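Local coordinates for 1,4-dihydroxy-2-naphthoyl-CoA hydrolase (Synechocystis sp., PDB 4K00), which hydrolyses the thioester 1,4-dihydroxy-2-naphthoyl-CoA to 1,4-dihydroxy-2-naphthoate and CoA, a step in phylloquinone (vitamin K1) biosynthesis, at residues R11-A16 with D76-N81; G22-N27 with A70-G75; C94-S99 with A110-V115. All blocks are in the same frame, centred on the assembly; numbering follows the deposited sequence.

Contact 1 (R11-A16 with D76-N81)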
ATOM      1  N   ARG A  11      14.616  -4.675   8.622  1.00 18.98           N
ATOM      2  CA  ARG A  11      13.709  -4.453   7.490  1.00 18.35           C
ATOM      3  C   ARG A  11      14.506  -4.084   6.243  1.00 20.44           C
ATOM      4  O   ARG A  11      15.197  -3.064   6.208  1.00 21.74           O
ATOM      5  CB  ARG A  11      12.695  -3.356   7.825  1.00 17.53           C
ATOM      6  CG  ARG A  11      11.755  -2.980   6.687  1.00 17.21           C
ATOM      7  CD  ARG A  11      10.853  -4.133   6.257  1.00 19.47           C
ATOM      8  NE  ARG A  11       9.539  -3.621   5.880  1.00 18.83           N
ATOM      9  CZ  ARG A  11       9.274  -2.988   4.740  1.00 19.40           C
ATOM     10  NH1 ARG A  11      10.220  -2.813   3.818  1.00 17.49           N
ATOM     11  NH2 ARG A  11       8.043  -2.537   4.510  1.00 20.37           N
ATOM     12  N   GLN A  12      14.399  -4.936   5.231  1.00 21.81           N
ATOM     13  CA  GLN A  12      14.853  -4.634   3.879  1.00 24.44           C
ATOM     14  C   GLN A  12      13.908  -3.681   3.158  1.00 22.04           C
ATOM     15  O   GLN A  12      12.685  -3.827   3.238  1.00 20.76           O
ATOM     16  CB  GLN A  12      14.975  -5.943   3.093  1.00 27.92           C
ATOM     17  CG  GLN A  12      15.373  -5.762   1.642  1.00 40.64           C
ATOM     18  CD  GLN A  12      16.863  -5.566   1.488  1.00 56.48           C
ATOM     19  OE1 GLN A  12      17.311  -4.579   0.907  1.00 82.49           O
ATOM     20  NE2 GLN A  12      17.642  -6.497   2.025  1.00 57.44           N
ATOM     21  N   VAL A  13      14.472  -2.708   2.442  1.00 18.84           N
ATOM     22  CA  VAL A  13      13.677  -1.821   1.616  1.00 19.00           C
ATOM     23  C   VAL A  13      13.390  -2.510   0.286  1.00 20.23           C
ATOM     24  O   VAL A  13      14.307  -2.937  -0.416  1.00 20.77           O
ATOM     25  CB  VAL A  13      14.366  -0.461   1.366  1.00 17.92           C
ATOM     26  CG1 VAL A  13      13.515   0.387   0.433  1.00 17.19           C
ATOM     27  CG2 VAL A  13      14.604   0.287   2.676  1.00 18.41           C
ATOM     28  N   TYR A  14      12.110  -2.654  -0.042  1.00 21.14           N
ATOM     29  CA  TYR A  14      11.722  -3.297  -1.299  1.00 19.26           C
ATOM     30  C   TYR A  14      11.338  -2.236  -2.301  1.00 16.91           C
ATOM     31  O   TYR A  14      11.129  -1.091  -1.932  1.00 18.01           O
ATOM     32  CB  TYR A  14      10.546  -4.246  -1.076  1.00 20.31           C
ATOM     33  CG  TYR A  14      10.862  -5.333  -0.089  1.00 22.25           C
ATOM     34  CD1 TYR A  14      11.774  -6.323  -0.397  1.00 28.29           C
ATOM     35  CD2 TYR A  14      10.275  -5.347   1.165  1.00 25.22           C
ATOM     36  CE1 TYR A  14      12.075  -7.320   0.506  1.00 33.68           C
ATOM     37  CE2 TYR A  14      10.574  -6.335   2.076  1.00 31.39           C
ATOM     38  CZ  TYR A  14      11.481  -7.312   1.742  1.00 29.94           C
ATOM     39  OH  TYR A  14      11.785  -8.302   2.648  1.00 46.69           O
ATOM     40  N   LEU A  15      11.235  -2.619  -3.571  1.00 17.92           N
ATOM     41  CA  LEU A  15      10.928  -1.651  -4.612  1.00 18.94           C
ATOM     42  C   LEU A  15       9.642  -0.896  -4.262  1.00 17.81           C
ATOM     43  O   LEU A  15       9.572   0.332  -4.400  1.00 17.56           O
ATOM     44  CB  LEU A  15      10.815  -2.335  -5.973  1.00 19.66           C
ATOM     45  CG  LEU A  15      10.455  -1.411  -7.138  1.00 20.42           C
ATOM     46  CD1 LEU A  15      11.475  -0.302  -7.326  1.00 21.95           C
ATOM     47  CD2 LEU A  15      10.303  -2.239  -8.406  1.00 23.65           C
ATOM     48  N   ALA A  16       8.645  -1.628  -3.781  1.00 18.31           N
ATOM     49  CA  ALA A  16       7.334  -1.031  -3.468  1.00 19.56           C
ATOM     50  C   ALA A  16       7.414   0.056  -2.393  1.00 18.69           C
ATOM     51  O   ALA A  16       6.539   0.917  -2.327  1.00 22.35           O
ATOM     52  CB  ALA A  16       6.356  -2.115  -3.027  1.00 19.01           C
ATOM     53  N   ASP A  76      18.248  -1.081   0.584  1.00 21.91           N
ATOM     54  CA  ASP A  76      18.890  -0.765   1.863  1.00 20.85           C
ATOM     55  C   ASP A  76      18.394  -1.736   2.923  1.00 24.34           C
ATOM     56  O   ASP A  76      17.247  -2.189   2.884  1.00 22.81           O
ATOM     57  CB  ASP A  76      18.576   0.669   2.305  1.00 19.81           C
ATOM     58  CG  ASP A  76      19.317   1.715   1.497  1.00 21.50           C
ATOM     59  OD1 ASP A  76      20.173   1.346   0.664  1.00 23.45           O
ATOM     60  OD2 ASP A  76      19.048   2.917   1.708  1.00 21.48           O
ATOM     61  N   ARG A  77      19.252  -2.038   3.886  1.00 23.80           N
ATOM     62  CA  ARG A  77      18.837  -2.791   5.054  1.00 24.15           C
ATOM     63  C   ARG A  77      18.775  -1.858   6.257  1.00 23.87           C
ATOM     64  O   ARG A  77      19.761  -1.203   6.603  1.00 26.38           O
ATOM     65  CB  ARG A  77      19.804  -3.937   5.316  1.00 30.90           C
ATOM     66  CG  ARG A  77      19.291  -4.938   6.338  1.00 43.72           C
ATOM     67  CD  ARG A  77      20.116  -6.218   6.321  1.00 57.92           C
ATOM     68  NE  ARG A  77      21.538  -5.945   6.509  1.00 68.89           N
ATOM     69  CZ  ARG A  77      22.117  -5.786   7.697  1.00 69.77           C
ATOM     70  NH1 ARG A  77      21.393  -5.878   8.808  1.00 64.71           N
ATOM     71  NH2 ARG A  77      23.417  -5.534   7.774  1.00 71.31           N
ATOM     72  N   LEU A  78      17.605  -1.791   6.873  1.00 19.18           N
ATOM     73  CA  LEU A  78      17.327  -0.812   7.924  1.00 19.45           C
ATOM     74  C   LEU A  78      17.092  -1.528   9.250  1.00 21.72           C
ATOM     75  O   LEU A  78      16.714  -2.702   9.275  1.00 19.85           O
ATOM     76  CB  LEU A  78      16.102   0.021   7.568  1.00 19.20           C
ATOM     77  CG  LEU A  78      16.070   0.657   6.178  1.00 18.39           C
ATOM     78  CD1 LEU A  78      14.821   1.500   6.051  1.00 17.34           C
ATOM     79  CD2 LEU A  78      17.316   1.490   5.919  1.00 21.42           C
ATOM     80  N   LEU A  79      17.329  -0.818  10.347  1.00 20.56           N
ATOM     81  CA  LEU A  79      16.912  -1.261  11.672  1.00 20.76           C
ATOM     82  C   LEU A  79      15.854  -0.301  12.195  1.00 19.75           C
ATOM     83  O   LEU A  79      16.012   0.916  12.112  1.00 17.55           O
ATOM     84  CB  LEU A  79      18.110  -1.279  12.621  1.00 23.44           C
ATOM     85  CG  LEU A  79      19.279  -2.172  12.198  1.00 23.84           C
ATOM     86  CD1 LEU A  79      20.456  -2.015  13.143  1.00 25.68           C
ATOM     87  CD2 LEU A  79      18.827  -3.621  12.133  1.00 26.49           C
ATOM     88  N   VAL A  80      14.766  -0.855  12.710  1.00 17.99           N
ATOM     89  CA  VAL A  80      13.780  -0.067  13.441  1.00 16.75           C
ATOM     90  C   VAL A  80      13.850  -0.444  14.902  1.00 19.08           C
ATOM     91  O   VAL A  80      13.520  -1.574  15.276  1.00 18.74           O
ATOM     92  CB  VAL A  80      12.344  -0.333  12.968  1.00 18.66           C
ATOM     93  CG1 VAL A  80      11.387   0.621  13.684  1.00 19.12           C
ATOM     94  CG2 VAL A  80      12.238  -0.198  11.456  1.00 19.79           C
ATOM     95  N   ASN A  81      14.309   0.495  15.722  1.00 18.69           N
ATOM     96  CA  ASN A  81      14.440   0.256  17.139  1.00 19.95           C
ATOM     97  C   ASN A  81      13.271   0.840  17.878  1.00 20.42           C
ATOM     98  O   ASN A  81      12.960   2.013  17.730  1.00 22.36           O
ATOM     99  CB  ASN A  81      15.744   0.847  17.677  1.00 22.93           C
ATOM    100  CG  ASN A  81      16.905  -0.104  17.507  1.00 27.29           C
ATOM    101  OD1 ASN A  81      16.982  -1.133  18.183  1.00 34.93           O
ATOM    102  ND2 ASN A  81      17.797   0.215  16.594  1.00 32.59           N
TER
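Leu78 N donates to Arg11 O at 2.8 Å, the shortest hydrogen bond between residues 11-16 and 76-81. Arg11 N answers with a bond to Leu78 O at 3.0 Å. The contact is the end of an antiparallel strand pair in the hotdog fold, where strand 6-12 lies against strand 77-86. Arg11 and Leu78 are a hydrogen-bonded pair, and Gln12 and Arg77 follow as a non-hydrogen-bonded pair. Beyond them, Val13 N donates to Asp76 O at 2.9 Å, nearly along the C=O axis. Gln12 CA lies 3.6 Å from the same Asp76 O, a weak C-H contact.

The Arg11 side chain leaves the pairing and curls back over its own chain. With CG anti to the backbone N (chi1 176°) and a bend at chi2, Arg11 NH1 makes a hydrogen bond of 2.7 Å to Gln12 O. That oxygen lies close to the guanidinium plane. NE and NH1 also form salt bridges to Glu35 and Asp17, so the buried positive charge has acidic partners. Asp76 OD2 is bonded to His73 N and Gln100 NE2. Helix 26-43 packs on Arg11 and Leu78 through Met32. The Val13 and Leu78 side chains cross at a slant, with Val13 CG2 3.6 Å from Leu78 CD1.

Contact 2 (G22-N27 with A70-G75)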
ATOM      1  N   GLY A  22      12.853   8.371  -6.229  1.00 23.22           N
ATOM      2  CA  GLY A  22      13.991   7.471  -6.098  1.00 23.49           C
ATOM      3  C   GLY A  22      14.313   7.063  -4.662  1.00 23.61           C
ATOM      4  O   GLY A  22      15.331   6.422  -4.422  1.00 22.61           O
ATOM      5  N   VAL A  23      13.450   7.423  -3.714  1.00 20.04           N
ATOM      6  CA  VAL A  23      13.702   7.173  -2.289  1.00 21.77           C
ATOM      7  C   VAL A  23      12.478   6.528  -1.623  1.00 22.57           C
ATOM      8  O   VAL A  23      11.403   6.449  -2.223  1.00 20.24           O
ATOM      9  CB  VAL A  23      14.053   8.478  -1.524  1.00 22.03           C
ATOM     10  CG1 VAL A  23      15.269   9.172  -2.134  1.00 25.79           C
ATOM     11  CG2 VAL A  23      12.861   9.425  -1.476  1.00 23.29           C
ATOM     12  N   VAL A  24      12.643   6.064  -0.390  1.00 20.39           N
ATOM     13  CA  VAL A  24      11.510   5.523   0.380  1.00 20.98           C
ATOM     14  C   VAL A  24      10.446   6.606   0.608  1.00 16.91           C
ATOM     15  O   VAL A  24      10.750   7.708   1.061  1.00 17.29           O
ATOM     16  CB  VAL A  24      11.972   4.940   1.735  1.00 18.06           C
ATOM     17  CG1 VAL A  24      10.784   4.590   2.611  1.00 20.12           C
ATOM     18  CG2 VAL A  24      12.846   3.720   1.514  1.00 20.30           C
ATOM     19  N   TYR A  25       9.208   6.286   0.240  1.00 16.03           N
ATOM     20  CA  TYR A  25       8.050   7.167   0.432  1.00 17.70           C
ATOM     21  C   TYR A  25       7.766   7.353   1.923  1.00 17.50           C
ATOM     22  O   TYR A  25       7.868   6.402   2.701  1.00 17.98           O
ATOM     23  CB  TYR A  25       6.841   6.527  -0.267  1.00 18.27           C
ATOM     24  CG  TYR A  25       5.564   7.321  -0.281  1.00 18.42           C
ATOM     25  CD1 TYR A  25       5.449   8.494  -1.014  1.00 18.40           C
ATOM     26  CD2 TYR A  25       4.442   6.867   0.412  1.00 18.75           C
ATOM     27  CE1 TYR A  25       4.254   9.205  -1.047  1.00 17.14           C
ATOM     28  CE2 TYR A  25       3.249   7.572   0.386  1.00 17.17           C
ATOM     29  CZ  TYR A  25       3.158   8.738  -0.342  1.00 16.99           C
ATOM     30  OH  TYR A  25       1.965   9.455  -0.375  1.00 17.99           O
ATOM     31  N   PHE A  26       7.408   8.578   2.312  1.00 19.18           N
ATOM     32  CA  PHE A  26       7.380   8.955   3.724  1.00 20.14           C
ATOM     33  C   PHE A  26       6.540   7.967   4.529  1.00 16.58           C
ATOM     34  O   PHE A  26       6.926   7.549   5.609  1.00 16.50           O
ATOM     35  CB  PHE A  26       6.862  10.386   3.893  1.00 20.87           C
ATOM     36  CG  PHE A  26       5.367  10.510   3.824  1.00 19.44           C
ATOM     37  CD1 PHE A  26       4.709  10.512   2.603  1.00 20.65           C
ATOM     38  CD2 PHE A  26       4.618  10.631   4.982  1.00 19.63           C
ATOM     39  CE1 PHE A  26       3.333  10.615   2.551  1.00 18.02           C
ATOM     40  CE2 PHE A  26       3.248  10.733   4.934  1.00 20.29           C
ATOM     41  CZ  PHE A  26       2.604  10.724   3.712  1.00 19.68           C
ATOM     42  N   ASN A  27       5.403   7.576   3.966  1.00 16.00           N
ATOM     43  CA  ASN A  27       4.395   6.789   4.666  1.00 18.15           C
ATOM     44  C   ASN A  27       4.859   5.362   4.881  1.00 19.03           C
ATOM     45  O   ASN A  27       4.393   4.674   5.793  1.00 18.87           O
ATOM     46  CB  ASN A  27       3.116   6.743   3.817  1.00 20.32           C
ATOM     47  CG  ASN A  27       1.867   6.696   4.652  1.00 22.33           C
ATOM     48  OD1 ASN A  27       1.878   7.051   5.834  1.00 24.26           O
ATOM     49  ND2 ASN A  27       0.776   6.277   4.043  1.00 15.65           N
ATOM     50  N   ALA A  70      16.844  11.838   6.841  1.00 19.92           N
ATOM     51  CA  ALA A  70      17.635  11.448   5.680  1.00 21.33           C
ATOM     52  C   ALA A  70      16.934  10.313   4.938  1.00 21.63           C
ATOM     53  O   ALA A  70      16.211   9.529   5.555  1.00 21.35           O
ATOM     54  CB  ALA A  70      19.021  11.017   6.122  1.00 21.49           C
ATOM     55  N   PRO A  71      17.133  10.229   3.612  1.00 21.71           N
ATOM     56  CA  PRO A  71      16.392   9.264   2.790  1.00 20.63           C
ATOM     57  C   PRO A  71      17.000   7.875   2.819  1.00 22.37           C
ATOM     58  O   PRO A  71      18.156   7.710   3.217  1.00 19.71           O
ATOM     59  CB  PRO A  71      16.484   9.862   1.385  1.00 21.77           C
ATOM     60  CG  PRO A  71      17.793  10.596   1.388  1.00 24.84           C
ATOM     61  CD  PRO A  71      17.962  11.130   2.790  1.00 23.62           C
ATOM     62  N   ALA A  72      16.212   6.883   2.418  1.00 20.16           N
ATOM     63  CA  ALA A  72      16.724   5.558   2.115  1.00 19.03           C
ATOM     64  C   ALA A  72      16.339   5.155   0.698  1.00 19.64           C
ATOM     65  O   ALA A  72      15.493   5.788   0.070  1.00 19.74           O
ATOM     66  CB  ALA A  72      16.190   4.549   3.123  1.00 18.09           C
ATOM     67  N   HIS A  73      16.983   4.109   0.194  1.00 19.20           N
ATOM     68  CA  HIS A  73      16.805   3.669  -1.183  1.00 21.06           C
ATOM     69  C   HIS A  73      16.508   2.176  -1.225  1.00 18.85           C
ATOM     70  O   HIS A  73      16.745   1.451  -0.257  1.00 19.62           O
ATOM     71  CB  HIS A  73      18.058   3.975  -2.017  1.00 23.55           C
ATOM     72  CG  HIS A  73      18.451   5.415  -2.008  1.00 28.47           C
ATOM     73  ND1 HIS A  73      19.227   5.970  -1.012  1.00 31.24           N
ATOM     74  CD2 HIS A  73      18.190   6.417  -2.883  1.00 33.48           C
ATOM     75  CE1 HIS A  73      19.409   7.254  -1.264  1.00 32.52           C
ATOM     76  NE2 HIS A  73      18.790   7.551  -2.391  1.00 28.89           N
ATOM     77  N   CYS A  74      15.978   1.738  -2.367  1.00 20.28           N
ATOM     78  CA  CYS A  74      15.704   0.334  -2.645  1.00 19.67           C
ATOM     79  C   CYS A  74      16.905  -0.547  -2.368  1.00 20.70           C
ATOM     80  O   CYS A  74      18.015  -0.275  -2.832  1.00 19.80           O
ATOM     81  CB  CYS A  74      15.317   0.191  -4.123  1.00 22.05           C
ATOM     82  SG  CYS A  74      14.665  -1.423  -4.549  1.00 22.76           S
ATOM     83  N   GLY A  75      16.684  -1.620  -1.620  1.00 20.61           N
ATOM     84  CA  GLY A  75      17.761  -2.540  -1.318  1.00 22.50           C
ATOM     85  C   GLY A  75      18.467  -2.256  -0.006  1.00 23.43           C
ATOM     86  O   GLY A  75      19.211  -3.095   0.472  1.00 20.30           O
TER
HETATM   87  O   HOH W   1      15.482   3.648  -4.511  1.00 20.85           O
HETATM   88  O   HOH W   2      13.302   8.215   1.910  1.00 18.49           O
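Val23 and Val24 belong to the loop that leads from the predicted active-site Asp19 into helix 26-43, the long helix held in the curled sheet of the hotdog fold. They meet residues 70-75, the loop between strands 57-68 and 77-86. One direct hydrogen bond joins the two loops: Val24 N donates to Ala72 O at 2.9 Å. The donor stands above the carbonyl plane, 36° out of it. Val23 CA lies 3.3 Å from Ala72 O, a bent, weak C-H contact.

Two waters extend the join. Water 1 donates to Gly22 O at 2.8 Å and accepts from Cys74 N. Water 2 donates to Val24 O at 2.7 Å and accepts a longer bond from Ala72 N. The waters bridge backbone groups of the two loops that do not bond directly.

Val23 uses one methyl. Val23 CG1 lies anti to the carbonyl carbon (chi1 -57°), 3.8 Å from Pro71 CB and beside His73 NE2. Val24 CG2 rests 3.8 Å from Ala72 CB, and Phe29 of the helix touches both residues. The His73 ring slants past Gly22, with His73 CD2 3.2 Å from Gly22 O. At the backbone angles of Gly22 a CB would press on the preceding carbonyl oxygen.

Pro71 also touches Arg122 of the fourth subunit. The hydrogen bonds between the two loops, direct or by water, all use main-chain atoms. They therefore depend on the course of the two backbones, and the side chains add apolar contacts.

Contact 3 (C94-S99 with A110-V115)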
ATOM      1  N   CYS A  94       4.549   3.745  21.659  1.00 17.99           N
ATOM      2  CA  CYS A  94       5.724   3.200  20.991  1.00 17.46           C
ATOM      3  C   CYS A  94       6.603   4.327  20.445  1.00 20.04           C
ATOM      4  O   CYS A  94       6.108   5.258  19.809  1.00 20.51           O
ATOM      5  CB  CYS A  94       5.287   2.311  19.832  1.00 18.19           C
ATOM      6  SG  CYS A  94       4.341   0.846  20.306  1.00 20.39           S
ATOM      7  N   ASP A  95       7.904   4.227  20.709  1.00 21.40           N
ATOM      8  CA  ASP A  95       8.914   5.181  20.220  1.00 21.58           C
ATOM      9  C   ASP A  95       9.869   4.457  19.314  1.00 20.51           C
ATOM     10  O   ASP A  95      10.379   3.398  19.676  1.00 19.26           O
ATOM     11  CB  ASP A  95       9.733   5.732  21.380  1.00 25.31           C
ATOM     12  CG  ASP A  95       9.150   6.979  21.958  1.00 34.97           C
ATOM     13  OD1 ASP A  95       9.330   8.052  21.341  1.00 44.98           O
ATOM     14  OD2 ASP A  95       8.536   6.885  23.038  1.00 35.34           O
ATOM     15  N   TYR A  96      10.108   5.020  18.133  1.00 18.84           N
ATOM     16  CA  TYR A  96      10.870   4.320  17.100  1.00 17.48           C
ATOM     17  C   TYR A  96      12.024   5.186  16.649  1.00 18.15           C
ATOM     18  O   TYR A  96      11.875   6.397  16.501  1.00 20.40           O
ATOM     19  CB  TYR A  96      10.005   4.014  15.876  1.00 16.02           C
ATOM     20  CG  TYR A  96       8.654   3.381  16.128  1.00 16.14           C
ATOM     21  CD1 TYR A  96       7.537   4.153  16.433  1.00 17.03           C
ATOM     22  CD2 TYR A  96       8.485   2.009  16.007  1.00 16.99           C
ATOM     23  CE1 TYR A  96       6.295   3.568  16.636  1.00 16.38           C
ATOM     24  CE2 TYR A  96       7.247   1.416  16.194  1.00 16.48           C
ATOM     25  CZ  TYR A  96       6.153   2.199  16.503  1.00 16.42           C
ATOM     26  OH  TYR A  96       4.924   1.610  16.695  1.00 18.66           O
ATOM     27  N   GLU A  97      13.166   4.559  16.403  1.00 18.85           N
ATOM     28  CA  GLU A  97      14.206   5.163  15.573  1.00 22.15           C
ATOM     29  C   GLU A  97      14.515   4.246  14.412  1.00 21.36           C
ATOM     30  O   GLU A  97      14.670   3.039  14.609  1.00 18.89           O
ATOM     31  CB  GLU A  97      15.500   5.355  16.363  1.00 27.03           C
ATOM     32  CG  GLU A  97      15.392   6.278  17.554  1.00 31.70           C
ATOM     33  CD  GLU A  97      16.755   6.752  18.029  1.00 39.10           C
ATOM     34  OE1 GLU A  97      17.697   5.937  18.048  1.00 38.04           O
ATOM     35  OE2 GLU A  97      16.889   7.942  18.358  1.00 41.84           O
ATOM     36  N   ILE A  98      14.601   4.823  13.209  1.00 18.17           N
ATOM     37  CA  ILE A  98      14.932   4.058  12.007  1.00 18.63           C
ATOM     38  C   ILE A  98      16.311   4.463  11.513  1.00 18.80           C
ATOM     39  O   ILE A  98      16.587   5.649  11.297  1.00 18.10           O
ATOM     40  CB  ILE A  98      13.901   4.268  10.875  1.00 18.78           C
ATOM     41  CG1 ILE A  98      12.489   4.002  11.389  1.00 19.44           C
ATOM     42  CG2 ILE A  98      14.212   3.353   9.693  1.00 19.68           C
ATOM     43  CD1 ILE A  98      11.398   4.326  10.385  1.00 20.41           C
ATOM     44  N   SER A  99      17.174   3.472  11.341  1.00 18.35           N
ATOM     45  CA  SER A  99      18.547   3.727  10.962  1.00 20.00           C
ATOM     46  C   SER A  99      18.991   2.757   9.873  1.00 21.72           C
ATOM     47  O   SER A  99      18.400   1.685   9.709  1.00 19.39           O
ATOM     48  CB  SER A  99      19.461   3.597  12.182  1.00 22.80           C
ATOM     49  OG  SER A  99      19.321   2.309  12.763  1.00 26.07           O
ATOM     50  N   ALA A 110       9.968   8.328  15.257  1.00 19.23           N
ATOM     51  CA  ALA A 110       8.507   8.288  15.213  1.00 20.48           C
ATOM     52  C   ALA A 110       7.923   7.882  16.564  1.00 20.94           C
ATOM     53  O   ALA A 110       8.631   7.359  17.440  1.00 17.19           O
ATOM     54  CB  ALA A 110       8.031   7.326  14.126  1.00 17.82           C
ATOM     55  N   GLN A 111       6.626   8.145  16.719  1.00 18.52           N
ATOM     56  CA  GLN A 111       5.850   7.680  17.860  1.00 18.71           C
ATOM     57  C   GLN A 111       4.487   7.219  17.374  1.00 20.73           C
ATOM     58  O   GLN A 111       3.934   7.795  16.437  1.00 20.63           O
ATOM     59  CB  GLN A 111       5.660   8.794  18.872  1.00 23.50           C
ATOM     60  CG  GLN A 111       6.918   9.179  19.618  1.00 28.74           C
ATOM     61  CD  GLN A 111       6.634  10.066  20.822  1.00 37.27           C
ATOM     62  OE1 GLN A 111       5.570  10.682  20.919  1.00 37.82           O
ATOM     63  NE2 GLN A 111       7.597  10.141  21.742  1.00 32.76           N
ATOM     64  N   THR A 112       3.972   6.148  17.974  1.00 19.60           N
ATOM     65  CA  THR A 112       2.560   5.791  17.835  1.00 18.02           C
ATOM     66  C   THR A 112       1.952   5.558  19.222  1.00 18.51           C
ATOM     67  O   THR A 112       2.609   5.024  20.100  1.00 22.52           O
ATOM     68  CB  THR A 112       2.364   4.541  16.949  1.00 21.73           C
ATOM     69  OG1 THR A 112       3.071   3.419  17.495  1.00 18.68           O
ATOM     70  CG2 THR A 112       2.856   4.786  15.522  1.00 21.00           C
ATOM     71  N   HIS A 113       0.714   6.003  19.419  1.00 18.06           N
ATOM     72  CA  HIS A 113      -0.020   5.783  20.661  1.00 18.82           C
ATOM     73  C   HIS A 113      -1.230   4.915  20.352  1.00 19.08           C
ATOM     74  O   HIS A 113      -1.897   5.088  19.310  1.00 20.63           O
ATOM     75  CB  HIS A 113      -0.541   7.093  21.263  1.00 20.66           C
ATOM     76  CG  HIS A 113       0.516   8.101  21.590  1.00 23.77           C
ATOM     77  ND1 HIS A 113       1.861   7.893  21.366  1.00 28.24           N
ATOM     78  CD2 HIS A 113       0.415   9.340  22.127  1.00 23.31           C
ATOM     79  CE1 HIS A 113       2.541   8.962  21.747  1.00 24.85           C
ATOM     80  NE2 HIS A 113       1.688   9.849  22.218  1.00 27.74           N
ATOM     81  N   HIS A 114      -1.526   4.019  21.277  1.00 17.15           N
ATOM     82  CA  HIS A 114      -2.521   2.978  21.087  1.00 18.29           C
ATOM     83  C   HIS A 114      -3.369   2.909  22.343  1.00 20.00           C
ATOM     84  O   HIS A 114      -2.852   3.000  23.472  1.00 18.76           O
ATOM     85  CB  HIS A 114      -1.845   1.616  20.895  1.00 19.38           C
ATOM     86  CG  HIS A 114      -0.739   1.616  19.886  1.00 18.29           C
ATOM     87  ND1 HIS A 114      -0.818   0.917  18.702  1.00 21.21           N
ATOM     88  CD2 HIS A 114       0.480   2.206  19.896  1.00 19.07           C
ATOM     89  CE1 HIS A 114       0.305   1.081  18.024  1.00 22.22           C
ATOM     90  NE2 HIS A 114       1.104   1.870  18.721  1.00 17.69           N
ATOM     91  N   VAL A 115      -4.671   2.729  22.169  1.00 20.85           N
ATOM     92  CA  VAL A 115      -5.545   2.636  23.307  1.00 22.45           C
ATOM     93  C   VAL A 115      -6.429   1.411  23.194  1.00 24.32           C
ATOM     94  O   VAL A 115      -6.757   0.955  22.096  1.00 22.69           O
ATOM     95  CB  VAL A 115      -6.423   3.881  23.469  1.00 29.30           C
ATOM     96  CG1 VAL A 115      -5.568   5.138  23.546  1.00 27.90           C
ATOM     97  CG2 VAL A 115      -7.429   3.968  22.335  1.00 34.68           C
TER
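Tyr96 runs along the neighbouring strand from Ala110 to Thr112. Tyr96 CB is 3.9 Å from Ala110 O. With CG anti to the carbonyl carbon (chi1 -48°), the ring turns one edge to strand 106-118. Tyr96 CD1 lies 3.5 Å from Ala110 O and also touches Ala110 CB. Tyr96 CE1 comes to 3.3 Å from Thr112 OG1, and CZ lies beside the same oxygen. At the tip, Tyr96 OH and Thr112 OG1 share a hydrogen bond of 2.7 Å. Thr112 OG1 is also bonded to His114 NE2 at 2.8 Å. The threonine hydroxyl therefore links the phenol to the imidazole. Cys94 SG lies obliquely to the His114 ring, 3.7 Å from His114 NE2.

These residues sit on a beta hairpin. The antiparallel backbones bond in both directions at the pairs Cys94-Thr112 and Tyr96-Ala110. Asp95 and Gln111, between them, point to the other face of the sheet. They lie side by side, with the carboxylate and amide planes 77° apart. Gln111 NE2 donates to the syn side of Asp95 OD1 at 2.7 Å. A leucine here would probably leave Asp95 OD1 without this N-H donor and let the carboxylate turn more freely.

The hairpin lies inside the sheet. Strand 77-86 flanks it next to residues 94-99, and strand 57-68 flanks it next to residues 110-115. Helix 26-43 packs over the Tyr96 and Ala110 face through Cys33, while Tyr37 meets both Tyr96 and the His114 ring.

Overall arrangement
Contact 3 is buried in the middle of the sheet; contacts 1 and 2 are partly buried and lie farther from the centre of the chain. Contacts 1 and 3 belong to one sheet: strands 77-86 and 91-100 are neighbours, and Leu79 N bonds to Ser99 O. Contacts 1 and 2 touch where the strands give way to loops, with a backbone hydrogen bond from Gly75 N to Val13 O and Val13 packed on Val24. The chemistry differs. Contact 3 has regular pairing and linked hydroxyl and imidazole groups, contact 1 the end of a strand pair, with a buried arginine held by acids, and contact 2 one direct bond and water. Other subunits touch contacts 1 and 2 but not contact 3.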